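Local structure of oxidoreductase, NAD-binding/iron-sulfur cluster-binding protein (Nitratireductor pacificus pht-3B, 6ZY0) at residues A[173-178]-A[453-458]; A[311-316]-A[408-413]; A[317-322]-A[332-337]; A[428-433]-A[446-451]. The protein is a catabolic reductive dehalogenase that carries cobalamin and two [4Fe-4S] clusters and probably uses them to remove halogen from organohalide substrates. The protein carries 1 engineered substitution. All blocks are in the same frame, centred on the assembly; numbering follows the deposited sequence.

Interaction 1. Residues A[173-178]-A[453-458]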
loop_
_atom_site.group_PDB
_atom_site.type_symbol
_atom_site.label_atom_id
_atom_site.label_comp_id
_atom_site.label_asym_id
_atom_site.label_seq_id
_atom_site.Cartn_x
_atom_site.Cartn_y
_atom_site.Cartn_z
ATOM N N ASP A 173 14.492 -7.300 -9.688
ATOM C CA ASP A 173 13.886 -7.819 -10.915
ATOM C C ASP A 173 12.444 -8.247 -10.674
ATOM O O ASP A 173 11.574 -8.043 -11.531
ATOM C CB ASP A 173 14.700 -8.993 -11.463
ATOM C CG ASP A 173 15.785 -8.556 -12.440
ATOM O OD1 ASP A 173 15.815 -7.368 -12.823
ATOM O OD2 ASP A 173 16.604 -9.411 -12.836
ATOM N N MET A 174 12.178 -8.859 -9.517
ATOM C CA MET A 174 10.810 -9.183 -9.127
ATOM C C MET A 174 9.924 -7.946 -9.180
ATOM O O MET A 174 8.853 -7.958 -9.797
ATOM C CB MET A 174 10.807 -9.789 -7.721
ATOM C CG MET A 174 9.423 -9.965 -7.114
ATOM S SD MET A 174 9.478 -10.539 -5.403
ATOM C CE MET A 174 9.801 -8.996 -4.537
ATOM N N ARG A 175 10.373 -6.860 -8.541
ATOM C CA ARG A 175 9.609 -5.615 -8.517
ATOM C C ARG A 175 9.380 -5.081 -9.926
ATOM O O ARG A 175 8.276 -4.626 -10.252
ATOM C CB ARG A 175 10.338 -4.587 -7.649
ATOM C CG ARG A 175 9.640 -3.254 -7.460
ATOM C CD ARG A 175 8.278 -3.390 -6.807
ATOM N NE ARG A 175 8.238 -4.400 -5.749
ATOM C CZ ARG A 175 8.720 -4.241 -4.516
ATOM N NH1 ARG A 175 9.303 -3.106 -4.152
ATOM N NH2 ARG A 175 8.618 -5.230 -3.641
ATOM N N CYS A 176 10.407 -5.142 -10.782
ATOM C CA CYS A 176 10.240 -4.713 -12.167
ATOM C C CYS A 176 9.224 -5.581 -12.896
ATOM O O CYS A 176 8.388 -5.069 -13.650
ATOM C CB CYS A 176 11.581 -4.751 -12.897
ATOM S SG CYS A 176 12.752 -3.503 -12.368
ATOM N N ALA A 177 9.291 -6.899 -12.695
ATOM C CA ALA A 177 8.342 -7.793 -13.348
ATOM C C ALA A 177 6.918 -7.510 -12.892
ATOM O O ALA A 177 5.983 -7.524 -13.702
ATOM C CB ALA A 177 8.713 -9.247 -13.066
ATOM N N GLU A 178 6.738 -7.266 -11.593
ATOM C CA GLU A 178 5.449 -6.821 -11.075
ATOM C C GLU A 178 4.935 -5.600 -11.827
ATOM O O GLU A 178 3.809 -5.599 -12.337
ATOM C CB GLU A 178 5.564 -6.498 -9.588
ATOM C CG GLU A 178 4.498 -5.521 -9.145
ATOM C CD GLU A 178 4.813 -4.866 -7.825
ATOM O OE1 GLU A 178 5.518 -5.499 -7.010
ATOM O OE2 GLU A 178 4.364 -3.711 -7.614
ATOM N N TYR A 453 -2.548 -3.345 -1.465
ATOM C CA TYR A 453 -2.919 -4.744 -1.263
ATOM C C TYR A 453 -1.951 -5.707 -1.966
ATOM O O TYR A 453 -1.401 -6.618 -1.333
ATOM C CB TYR A 453 -4.364 -4.966 -1.720
ATOM C CG TYR A 453 -5.437 -4.515 -0.748
ATOM C CD1 TYR A 453 -6.643 -4.048 -1.228
ATOM C CD2 TYR A 453 -5.254 -4.561 0.641
ATOM C CE1 TYR A 453 -7.645 -3.636 -0.393
ATOM C CE2 TYR A 453 -6.282 -4.150 1.503
ATOM C CZ TYR A 453 -7.471 -3.682 0.965
ATOM O OH TYR A 453 -8.493 -3.259 1.786
ATOM N N MET A 454 -1.694 -5.524 -3.264
ATOM C CA MET A 454 -0.768 -6.478 -3.895
ATOM C C MET A 454 0.674 -6.247 -3.495
ATOM O O MET A 454 1.449 -7.206 -3.378
ATOM C CB MET A 454 -0.914 -6.484 -5.411
ATOM C CG MET A 454 -0.568 -5.241 -6.182
ATOM S SD MET A 454 1.204 -4.980 -6.341
ATOM C CE MET A 454 1.834 -6.505 -6.840
ATOM N N ARG A 455 1.057 -5.001 -3.263
ATOM C CA ARG A 455 2.455 -4.778 -2.894
ATOM C C ARG A 455 2.757 -5.414 -1.547
ATOM O O ARG A 455 3.812 -6.034 -1.358
ATOM C CB ARG A 455 2.788 -3.289 -2.863
ATOM C CG ARG A 455 4.185 -3.019 -2.311
ATOM C CD ARG A 455 5.299 -3.628 -3.190
ATOM N NE ARG A 455 5.154 -3.265 -4.598
ATOM C CZ ARG A 455 5.298 -2.032 -5.071
ATOM N NH1 ARG A 455 5.609 -1.035 -4.254
ATOM N NH2 ARG A 455 5.140 -1.794 -6.364
ATOM N N GLY A 456 1.794 -5.348 -0.630
ATOM C CA GLY A 456 1.992 -5.966 0.665
ATOM C C GLY A 456 1.894 -7.475 0.598
ATOM O O GLY A 456 2.652 -8.185 1.266
ATOM N N ALA A 457 0.949 -7.984 -0.199
ATOM C CA ALA A 457 0.839 -9.427 -0.381
ATOM C C ALA A 457 2.118 -9.991 -0.985
ATOM O O ALA A 457 2.570 -11.077 -0.601
ATOM C CB ALA A 457 -0.379 -9.763 -1.244
ATOM N N GLU A 458 2.738 -9.242 -1.898
ATOM C CA GLU A 458 4.014 -9.654 -2.471
ATOM C C GLU A 458 5.039 -9.835 -1.374
ATOM O O GLU A 458 5.665 -10.894 -1.221
ATOM C CB GLU A 458 4.528 -8.543 -3.363
ATOM C CG GLU A 458 5.458 -9.019 -4.371
ATOM C CD GLU A 458 6.144 -7.931 -5.179
ATOM O OE1 GLU A 458 6.420 -6.852 -4.525
ATOM O OE2 GLU A 458 6.146 -8.047 -6.454
#

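Interaction 2. Residues A[311-316]-A[408-413]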
loop_
_atom_site.group_PDB
_atom_site.type_symbol
_atom_site.label_atom_id
_atom_site.label_comp_id
_atom_site.label_asym_id
_atom_site.label_seq_id
_atom_site.Cartn_x
_atom_site.Cartn_y
_atom_site.Cartn_z
ATOM N N VAL A 311 -14.827 -14.197 15.533
ATOM C CA VAL A 311 -15.871 -13.917 14.559
ATOM C C VAL A 311 -15.754 -14.899 13.403
ATOM O O VAL A 311 -14.645 -15.214 12.952
ATOM C CB VAL A 311 -15.765 -12.467 14.049
ATOM C CG1 VAL A 311 -16.962 -12.113 13.197
ATOM C CG2 VAL A 311 -15.617 -11.512 15.204
ATOM N N ALA A 312 -16.898 -15.381 12.923
ATOM C CA ALA A 312 -16.904 -16.125 11.674
ATOM C C ALA A 312 -16.363 -15.240 10.559
ATOM O O ALA A 312 -16.714 -14.062 10.459
ATOM C CB ALA A 312 -18.320 -16.598 11.341
ATOM N N LYS A 313 -15.475 -15.803 9.733
ATOM C CA LYS A 313 -14.975 -15.063 8.577
ATOM C C LYS A 313 -16.110 -14.717 7.627
ATOM O O LYS A 313 -16.000 -13.756 6.860
ATOM C CB LYS A 313 -13.877 -15.879 7.883
ATOM C CG LYS A 313 -13.179 -15.228 6.685
ATOM C CD LYS A 313 -11.965 -16.089 6.290
ATOM C CE LYS A 313 -11.412 -15.785 4.894
ATOM N NZ LYS A 313 -10.691 -14.496 4.778
ATOM N N ARG A 314 -17.211 -15.464 7.698
ATOM C CA ARG A 314 -18.447 -15.144 6.998
ATOM C C ARG A 314 -19.090 -13.858 7.515
ATOM O O ARG A 314 -20.076 -13.391 6.931
ATOM C CB ARG A 314 -19.382 -16.358 7.136
ATOM C CG ARG A 314 -20.814 -16.217 6.655
ATOM C CD ARG A 314 -20.927 -16.016 5.154
ATOM N NE ARG A 314 -22.330 -16.029 4.755
ATOM C CZ ARG A 314 -23.182 -15.038 5.002
ATOM N NH1 ARG A 314 -22.764 -13.945 5.629
ATOM N NH2 ARG A 314 -24.449 -15.133 4.621
ATOM N N GLY A 315 -18.544 -13.263 8.573
ATOM C CA GLY A 315 -19.068 -12.022 9.109
ATOM C C GLY A 315 -18.404 -10.772 8.563
ATOM O O GLY A 315 -18.933 -9.670 8.742
ATOM N N ASP A 316 -17.226 -10.918 7.958
ATOM C CA ASP A 316 -16.668 -9.899 7.075
ATOM C C ASP A 316 -17.773 -9.338 6.188
ATOM O O ASP A 316 -18.399 -10.084 5.433
ATOM C CB ASP A 316 -15.532 -10.557 6.246
ATOM C CG ASP A 316 -15.037 -9.729 5.040
ATOM O OD1 ASP A 316 -15.754 -8.835 4.542
ATOM O OD2 ASP A 316 -13.900 -9.986 4.574
ATOM N N SER A 408 -14.138 -19.368 12.146
ATOM C CA SER A 408 -14.380 -20.351 11.106
ATOM C C SER A 408 -14.177 -19.698 9.749
ATOM O O SER A 408 -14.370 -18.489 9.596
ATOM C CB SER A 408 -15.799 -20.896 11.210
ATOM O OG SER A 408 -16.711 -19.816 11.347
ATOM N N ASP A 409 -13.791 -20.500 8.761
ATOM C CA ASP A 409 -13.689 -19.958 7.419
ATOM C C ASP A 409 -15.078 -19.838 6.799
ATOM O O ASP A 409 -16.055 -20.429 7.270
ATOM C CB ASP A 409 -12.775 -20.821 6.546
ATOM C CG ASP A 409 -13.358 -22.186 6.257
ATOM O OD1 ASP A 409 -14.223 -22.283 5.358
ATOM O OD2 ASP A 409 -12.935 -23.164 6.916
ATOM N N GLU A 410 -15.165 -19.053 5.727
ATOM C CA GLU A 410 -16.465 -18.716 5.163
ATOM C C GLU A 410 -16.903 -19.654 4.047
ATOM O O GLU A 410 -18.057 -19.570 3.615
ATOM C CB GLU A 410 -16.459 -17.266 4.649
ATOM C CG GLU A 410 -15.906 -17.064 3.235
ATOM C CD GLU A 410 -14.392 -17.196 3.145
ATOM O OE1 GLU A 410 -13.753 -17.687 4.107
ATOM O OE2 GLU A 410 -13.838 -16.810 2.093
ATOM N N VAL A 411 -16.034 -20.544 3.581
ATOM C CA VAL A 411 -16.337 -21.401 2.435
ATOM C C VAL A 411 -16.810 -22.781 2.869
ATOM O O VAL A 411 -17.782 -23.309 2.331
ATOM C CB VAL A 411 -15.116 -21.503 1.497
ATOM C CG1 VAL A 411 -15.399 -22.497 0.382
ATOM C CG2 VAL A 411 -14.787 -20.141 0.918
ATOM N N GLU A 412 -16.122 -23.399 3.824
ATOM C CA GLU A 412 -16.549 -24.685 4.351
ATOM C C GLU A 412 -17.121 -24.593 5.757
ATOM O O GLU A 412 -17.764 -25.547 6.210
ATOM C CB GLU A 412 -15.379 -25.677 4.331
ATOM C CG GLU A 412 -15.018 -26.144 2.930
ATOM C CD GLU A 412 -13.969 -27.241 2.925
ATOM O OE1 GLU A 412 -14.130 -28.211 2.153
ATOM O OE2 GLU A 412 -12.983 -27.131 3.687
ATOM N N GLY A 413 -16.926 -23.470 6.446
ATOM C CA GLY A 413 -17.405 -23.310 7.800
ATOM C C GLY A 413 -16.552 -23.978 8.851
ATOM O O GLY A 413 -16.948 -24.002 10.022
#

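Interaction 3. Residues A[317-322]-A[332-337]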
loop_
_atom_site.group_PDB
_atom_site.type_symbol
_atom_site.label_atom_id
_atom_site.label_comp_id
_atom_site.label_asym_id
_atom_site.label_seq_id
_atom_site.Cartn_x
_atom_site.Cartn_y
_atom_site.Cartn_z
ATOM N N PHE A 317 -18.078 -8.030 6.294
ATOM C CA PHE A 317 -19.250 -7.632 5.517
ATOM C C PHE A 317 -19.071 -7.711 4.013
ATOM O O PHE A 317 -20.074 -7.646 3.303
ATOM C CB PHE A 317 -19.835 -6.240 5.756
ATOM C CG PHE A 317 -20.650 -6.110 6.994
ATOM C CD1 PHE A 317 -20.577 -6.982 8.046
ATOM C CD2 PHE A 317 -21.833 -5.382 6.841
ATOM C CE1 PHE A 317 -21.460 -6.863 9.112
ATOM C CE2 PHE A 317 -22.762 -5.304 7.850
ATOM C CZ PHE A 317 -22.582 -6.041 8.996
ATOM N N PHE A 318 -17.845 -7.799 3.488
ATOM C CA PHE A 318 -17.748 -8.121 2.067
ATOM C C PHE A 318 -18.302 -9.512 1.815
ATOM O O PHE A 318 -19.096 -9.717 0.891
ATOM C CB PHE A 318 -16.310 -8.026 1.563
ATOM C CG PHE A 318 -15.780 -6.628 1.470
ATOM C CD1 PHE A 318 -16.561 -5.601 0.960
ATOM C CD2 PHE A 318 -14.480 -6.348 1.853
ATOM C CE1 PHE A 318 -16.056 -4.309 0.877
ATOM C CE2 PHE A 318 -13.973 -5.069 1.782
ATOM C CZ PHE A 318 -14.758 -4.046 1.289
ATOM N N LYS A 319 -17.904 -10.476 2.652
ATOM C CA LYS A 319 -18.469 -11.817 2.562
ATOM C C LYS A 319 -19.975 -11.791 2.805
ATOM O O LYS A 319 -20.727 -12.535 2.163
ATOM C CB LYS A 319 -17.773 -12.751 3.555
ATOM C CG LYS A 319 -16.257 -12.827 3.393
ATOM C CD LYS A 319 -15.901 -12.905 1.919
ATOM C CE LYS A 319 -14.695 -13.785 1.659
ATOM N NZ LYS A 319 -13.447 -13.209 2.214
ATOM N N ARG A 320 -20.435 -10.930 3.721
ATOM C CA ARG A 320 -21.874 -10.772 3.925
ATOM C C ARG A 320 -22.547 -10.259 2.661
ATOM O O ARG A 320 -23.613 -10.752 2.274
ATOM C CB ARG A 320 -22.151 -9.823 5.095
ATOM C CG ARG A 320 -21.700 -10.339 6.448
ATOM C CD ARG A 320 -22.474 -9.690 7.590
ATOM N NE ARG A 320 -23.838 -10.199 7.716
ATOM C CZ ARG A 320 -24.598 -10.054 8.800
ATOM N NH1 ARG A 320 -24.134 -9.414 9.870
ATOM N NH2 ARG A 320 -25.825 -10.555 8.818
ATOM N N ALA A 321 -21.935 -9.269 2.004
ATOM C CA ALA A 321 -22.505 -8.722 0.778
ATOM C C ALA A 321 -22.537 -9.775 -0.318
ATOM O O ALA A 321 -23.546 -9.934 -1.017
ATOM C CB ALA A 321 -21.703 -7.501 0.328
ATOM N N GLU A 322 -21.438 -10.519 -0.467
ATOM C CA GLU A 322 -21.356 -11.586 -1.460
ATOM C C GLU A 322 -22.486 -12.602 -1.309
ATOM O O GLU A 322 -23.042 -13.077 -2.309
ATOM C CB GLU A 322 -19.998 -12.276 -1.343
ATOM C CG GLU A 322 -19.759 -13.406 -2.319
ATOM C CD GLU A 322 -18.368 -13.994 -2.168
ATOM O OE1 GLU A 322 -17.544 -13.384 -1.453
ATOM O OE2 GLU A 322 -18.098 -15.075 -2.740
ATOM N N GLN A 332 -24.685 -8.187 -6.347
ATOM C CA GLN A 332 -24.289 -8.091 -7.750
ATOM C C GLN A 332 -22.915 -7.453 -7.893
ATOM O O GLN A 332 -22.041 -7.970 -8.601
ATOM C CB GLN A 332 -25.333 -7.280 -8.522
ATOM C CG GLN A 332 -26.737 -7.851 -8.420
ATOM C CD GLN A 332 -27.737 -7.171 -9.338
ATOM O OE1 GLN A 332 -27.998 -5.969 -9.219
ATOM N NE2 GLN A 332 -28.304 -7.938 -10.259
ATOM N N GLU A 333 -22.703 -6.330 -7.212
ATOM C CA GLU A 333 -21.523 -5.505 -7.413
ATOM C C GLU A 333 -20.314 -5.950 -6.598
ATOM O O GLU A 333 -19.232 -5.383 -6.769
ATOM C CB GLU A 333 -21.865 -4.051 -7.092
ATOM C CG GLU A 333 -22.802 -3.453 -8.110
ATOM C CD GLU A 333 -22.159 -3.371 -9.486
ATOM O OE1 GLU A 333 -22.669 -4.034 -10.418
ATOM O OE2 GLU A 333 -21.146 -2.648 -9.633
ATOM N N LYS A 334 -20.463 -6.962 -5.742
ATOM C CA LYS A 334 -19.390 -7.329 -4.824
ATOM C C LYS A 334 -18.110 -7.714 -5.561
ATOM O O LYS A 334 -17.004 -7.430 -5.084
ATOM C CB LYS A 334 -19.851 -8.470 -3.922
ATOM C CG LYS A 334 -18.934 -8.722 -2.742
ATOM C CD LYS A 334 -17.902 -9.789 -3.058
ATOM C CE LYS A 334 -16.822 -9.833 -1.997
ATOM N NZ LYS A 334 -15.995 -11.057 -2.145
ATOM N N LYS A 335 -18.230 -8.377 -6.713
ATOM C CA LYS A 335 -17.027 -8.820 -7.410
ATOM C C LYS A 335 -16.336 -7.681 -8.150
ATOM O O LYS A 335 -15.101 -7.659 -8.223
ATOM C CB LYS A 335 -17.366 -9.953 -8.381
ATOM N N ARG A 336 -17.099 -6.722 -8.683
ATOM C CA ARG A 336 -16.539 -5.748 -9.613
ATOM C C ARG A 336 -16.203 -4.405 -8.987
ATOM O O ARG A 336 -15.389 -3.675 -9.559
ATOM C CB ARG A 336 -17.495 -5.513 -10.793
ATOM C CG ARG A 336 -18.597 -4.495 -10.532
ATOM C CD ARG A 336 -19.478 -4.300 -11.761
ATOM N NE ARG A 336 -18.895 -3.361 -12.719
ATOM C CZ ARG A 336 -19.165 -2.057 -12.749
ATOM N NH1 ARG A 336 -20.015 -1.533 -11.876
ATOM N NH2 ARG A 336 -18.589 -1.276 -13.657
ATOM N N PHE A 337 -16.778 -4.068 -7.831
ATOM C CA PHE A 337 -16.659 -2.707 -7.309
ATOM C C PHE A 337 -15.225 -2.190 -7.186
ATOM O O PHE A 337 -15.017 -0.992 -7.446
ATOM C CB PHE A 337 -17.413 -2.586 -5.971
ATOM C CG PHE A 337 -16.639 -3.072 -4.771
ATOM C CD1 PHE A 337 -16.802 -4.369 -4.307
ATOM C CD2 PHE A 337 -15.764 -2.230 -4.097
ATOM C CE1 PHE A 337 -16.093 -4.826 -3.212
ATOM C CE2 PHE A 337 -15.053 -2.681 -3.001
ATOM C CZ PHE A 337 -15.220 -3.981 -2.556
#

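Interaction 4. Residues A[428-433]-A[446-451]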
loop_
_atom_site.group_PDB
_atom_site.type_symbol
_atom_site.label_atom_id
_atom_site.label_comp_id
_atom_site.label_asym_id
_atom_site.label_seq_id
_atom_site.Cartn_x
_atom_site.Cartn_y
_atom_site.Cartn_z
ATOM N N ILE A 428 1.780 -0.423 4.281
ATOM C CA ILE A 428 2.114 0.142 2.977
ATOM C C ILE A 428 1.371 1.462 2.849
ATOM O O ILE A 428 0.138 1.496 2.930
ATOM C CB ILE A 428 1.741 -0.801 1.826
ATOM C CG1 ILE A 428 2.440 -2.151 1.977
ATOM C CG2 ILE A 428 2.094 -0.155 0.498
ATOM C CD1 ILE A 428 3.880 -2.140 1.535
ATOM N N ASP A 429 2.118 2.546 2.663
ATOM C CA ASP A 429 1.510 3.855 2.480
ATOM C C ASP A 429 0.677 3.848 1.207
ATOM O O ASP A 429 1.152 3.425 0.149
ATOM C CB ASP A 429 2.602 4.923 2.408
ATOM C CG ASP A 429 2.061 6.338 2.494
ATOM O OD1 ASP A 429 0.958 6.605 1.965
ATOM O OD2 ASP A 429 2.753 7.194 3.089
ATOM N N GLN A 430 -0.573 4.307 1.309
ATOM C CA GLN A 430 -1.426 4.338 0.125
ATOM C C GLN A 430 -0.980 5.404 -0.868
ATOM O O GLN A 430 -1.188 5.242 -2.076
ATOM C CB GLN A 430 -2.887 4.564 0.515
ATOM C CG GLN A 430 -3.669 3.281 0.717
ATOM C CD GLN A 430 -5.158 3.462 0.488
ATOM O OE1 GLN A 430 -5.576 4.259 -0.352
ATOM N NE2 GLN A 430 -5.965 2.718 1.233
ATOM N N GLY A 431 -0.372 6.488 -0.392
ATOM C CA GLY A 431 0.102 7.531 -1.281
ATOM C C GLY A 431 -0.567 8.874 -1.073
ATOM O O GLY A 431 -1.739 9.058 -1.421
ATOM N N TYR A 432 0.181 9.830 -0.517
ATOM C CA TYR A 432 -0.383 11.145 -0.235
ATOM C C TYR A 432 -0.701 11.906 -1.515
ATOM O O TYR A 432 -1.805 12.444 -1.671
ATOM C CB TYR A 432 0.580 11.952 0.631
ATOM C CG TYR A 432 0.132 13.378 0.836
ATOM C CD1 TYR A 432 -0.872 13.686 1.744
ATOM C CD2 TYR A 432 0.702 14.418 0.113
ATOM C CE1 TYR A 432 -1.287 14.993 1.931
ATOM C CE2 TYR A 432 0.292 15.722 0.291
ATOM C CZ TYR A 432 -0.704 16.008 1.198
ATOM O OH TYR A 432 -1.113 17.316 1.378
ATOM N N GLU A 433 0.260 11.973 -2.443
ATOM C CA GLU A 433 0.125 12.881 -3.579
ATOM C C GLU A 433 -1.020 12.476 -4.501
ATOM O O GLU A 433 -1.769 13.340 -4.974
ATOM C CB GLU A 433 1.436 12.957 -4.354
ATOM C CG GLU A 433 2.472 13.864 -3.714
ATOM C CD GLU A 433 3.218 13.182 -2.589
ATOM O OE1 GLU A 433 3.646 13.884 -1.642
ATOM O OE2 GLU A 433 3.370 11.939 -2.657
ATOM N N ALA A 446 -10.112 2.614 -5.563
ATOM C CA ALA A 446 -9.823 1.193 -5.434
ATOM C C ALA A 446 -8.416 0.857 -5.914
ATOM O O ALA A 446 -7.777 -0.054 -5.374
ATOM C CB ALA A 446 -10.862 0.381 -6.196
ATOM N N SER A 447 -7.906 1.583 -6.912
ATOM C CA SER A 447 -6.523 1.361 -7.320
ATOM C C SER A 447 -5.546 1.745 -6.216
ATOM O O SER A 447 -4.475 1.138 -6.099
ATOM C CB SER A 447 -6.213 2.133 -8.603
ATOM O OG SER A 447 -7.028 1.683 -9.674
ATOM N N GLN A 448 -5.893 2.739 -5.393
ATOM C CA GLN A 448 -5.019 3.088 -4.279
ATOM C C GLN A 448 -5.010 1.989 -3.225
ATOM O O GLN A 448 -3.954 1.664 -2.672
ATOM C CB GLN A 448 -5.443 4.421 -3.668
ATOM C CG GLN A 448 -5.271 5.617 -4.599
ATOM C CD GLN A 448 -5.336 6.943 -3.866
ATOM O OE1 GLN A 448 -6.412 7.536 -3.720
ATOM N NE2 GLN A 448 -4.184 7.423 -3.403
ATOM N N SER A 449 -6.176 1.402 -2.937
ATOM C CA SER A 449 -6.227 0.252 -2.036
ATOM C C SER A 449 -5.516 -0.944 -2.649
ATOM O O SER A 449 -4.644 -1.553 -2.019
ATOM C CB SER A 449 -7.678 -0.119 -1.723
ATOM O OG SER A 449 -8.415 0.992 -1.248
ATOM N N MET A 450 -5.881 -1.288 -3.888
ATOM C CA MET A 450 -5.394 -2.519 -4.501
ATOM C C MET A 450 -3.884 -2.504 -4.687
ATOM O O MET A 450 -3.239 -3.555 -4.569
ATOM C CB MET A 450 -6.102 -2.744 -5.838
ATOM C CG MET A 450 -7.541 -3.233 -5.695
ATOM S SD MET A 450 -7.675 -4.776 -4.770
ATOM C CE MET A 450 -9.170 -4.512 -3.812
ATOM N N ARG A 451 -3.302 -1.336 -4.973
ATOM C CA ARG A 451 -1.850 -1.245 -5.106
ATOM C C ARG A 451 -1.156 -1.634 -3.812
ATOM O O ARG A 451 -0.205 -2.428 -3.814
ATOM C CB ARG A 451 -1.426 0.164 -5.499
ATOM C CG ARG A 451 0.078 0.337 -5.405
ATOM C CD ARG A 451 0.489 1.786 -5.333
ATOM N NE ARG A 451 1.778 1.938 -4.671
ATOM C CZ ARG A 451 1.925 2.034 -3.356
ATOM N NH1 ARG A 451 0.860 2.000 -2.572
ATOM N NH2 ARG A 451 3.132 2.168 -2.826
HETATM O O HOH W 1 -1.726 3.039 -3.105
HETATM O O HOH W 2 -8.140 3.480 -0.925
#

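Interaction 1. Residues A[173-178]-A[453-458]
The guanidinium groups of Arg175 and Arg455 lie flat on one another, their centres 4.1 Å apart and their planes 14° from parallel, and each also pairs with a glutamate of the facing helix. Arg175 NH2 donates to Glu458 OE1 at 2.9 Å, reaching that oxygen from above the carboxylate plane; Arg175 NE adds a weak bond to the same atom. Arg455 in turn meets Glu178 at its edge, where NE makes weak bonds to both carboxylate oxygens and NH2 is modelled implausibly close to OE2. The two carboxylates are in contact, Glu178 OE1 lying 2.7 Å from Glu458 OE2. Methionine methyls pack on them: Met454 CE is 3.5 Å from Glu178 CD, and Met174 CE is 3.9 Å from Glu458 CD. Both arginines bend at chi2 and chi3, curling their ends into the gap between the axes of the two short helical segments, near-antiparallel at 151° and 12.3 Å apart at closest. Further out, Leu390 O accepts from Arg175 NH2, Asp118 forms a salt bridge with Arg455, and Phe84 of helix 74-85 touches both glutamates. A leucine in place of Arg175 would probably leave Glu458 without its cross-helix cation, facing Glu178, and strip one face of Arg455 of its stacked partner. The like-charged contacts are thus offset by crossed ion pairs in a buried salt-bridge network that joins helices 168-189 and 445-469.

Interaction 2. Residues A[311-316]-A[408-413]
Ala312 sets its CB 3.6 Å from Ser408 OG, a hydroxyl engaged beyond this pair with Gly689 N. Next, Lys313 N donates to Ser408 O (2.9 Å, 160° at the hydrogen), the donor lying almost in line with the carbonyl. The alkyl chain of Lys313 runs extended past Glu410, whose OE1 is 3.1 Å from CE; the bend at chi4 (72°) then leaves NZ 4.5 Å from OE1, beyond salt-bridge range, and NZ bonds Ser482 O instead. An alanine at Lys313 would probably leave Ser482 O without this donor and uncover one flank of the Glu410 carboxylate. Both loops advance in the same direction, a 3-10 turn at 313-315 beside an Asx motif in which Asp409 OD1 accepts from Glu412 N at 2.7 Å. Arg314 packs CB to CB on Glu410 at 3.9 Å, while its guanidinium departs for Asp325, Thr691 O and Ala694 O. Gly315 closes the turn through Ala312 O and, with Asp316, touches cobalamin; Asp316 caps helix 317-323 through weak OD1 bonds.

Interaction 3. Residues A[317-322]-A[332-337]
Lys334 turns sharply at chi2 (-93°) and then runs straight, which carries its alkyl chain across helix 317-323 and delivers NZ to Glu322; Phe337, with CG placed between its backbone N and carbonyl carbon (chi1 82°), swings its ring to Phe318. The lysine ends in a salt bridge, NZ donating to Glu322 OE1 at 2.9 Å from well above the carboxylate plane. Its methylenes pack against the helix: CD sits 3.7 Å from Glu322 CB, CE is 3.7 Å from Phe318 O, and CG is 4.3 Å from Ala321 CB. Between the aromatics the approach is oblique, with centroids 5.4 Å apart and planes at 31°, and the nearest atoms are Phe318 CE1 and Phe337 CZ at 3.5 Å. Behind the second segment's contact face, Arg336 NH1 holds Glu333 OE2 in a salt bridge of 2.7 Å, and Glu333 O accepts from Phe337 N while lying at the edge of that residue's own ring. The contact therefore joins helix 317-323 to Lys334 and Phe337 through one salt bridge and one aromatic pair. Phe317 and Phe318 belong to the cobalamin pocket, and Phe317 N bonds the cofactor directly. Helix 572-581 packs alongside: Phe317 touches Val572 and Thr576, Phe318 meets Arg579, and Glu333 reaches Val580, while Arg336 ties the second segment to Glu645 of strand 645-647.

Interaction 4. Residues A[428-433]-A[446-451]
The guanidinium of Arg451 receives Asp429 O at its edge, near its plane, while Ile428 CG2 and Gln430 O approach it obliquely; the amides of Gln430 and Gln448 stand steeply to each other, their planes 75° apart. The site is a strand-to-helix junction built on an Asx turn: Asp429, which ends strand 422-429, accepts through OD1 from Gly431 N at 2.7 Å, and Gly431 is the N-cap of helix 432-437, with backbone angles that call for glycine. Arg451, its chain extended from CG to NE, reaches from helix 445-469 to this turn, and NH1 donates to Asp429 O (3.1 Å, 146° at the hydrogen). Its NH2 has a stronger partner in Asp118, and Asp429 is paired with Arg513, so both ends of the link have charged second-shell support. Water 1 completes the bridge, accepting from Arg451 NH1 at 2.8 Å and donating to the backbone oxygens of Gln430 and Gln448. Gln430 lies across Gln448, with OE1 3.3 Å from Gln448 CB. Gln430 and Ser449 both bind cobalamin, and the engineered Gln515 lies close to the Gln430 amide. The two cofactor-binding side chains are coupled by solvent rather than by a direct bond: water 2 donates to Gln430 OE1 at 2.7 Å and accepts from Ser449 OG at a short 2.5 Å.

Overall arrangement
The four contacts fall into two touching pairs near the cobalamin. Interactions 1 and 4 share helix 445-469, and Ile428 CD1 packs 4.0 Å from Arg455 CG; Asp118 also serves both, pairing with Arg455 and with Arg451. Interaction 3 lies within the chain span of interaction 2, segment 317-322 directly following 311-316, and they meet where Lys319 CE lies 3.2 Å from Glu410 OE2. The nearest atoms of interactions 3 and 4 are about 5 Å apart. The side chains of Phe318 and Gln430 each lie about 3 Å from cobalamin, and that of Phe318 about 9 Å from an iron-sulfur cluster; that of Arg455 is about 11 Å from cobalamin, although Tyr453 of its segment touches it.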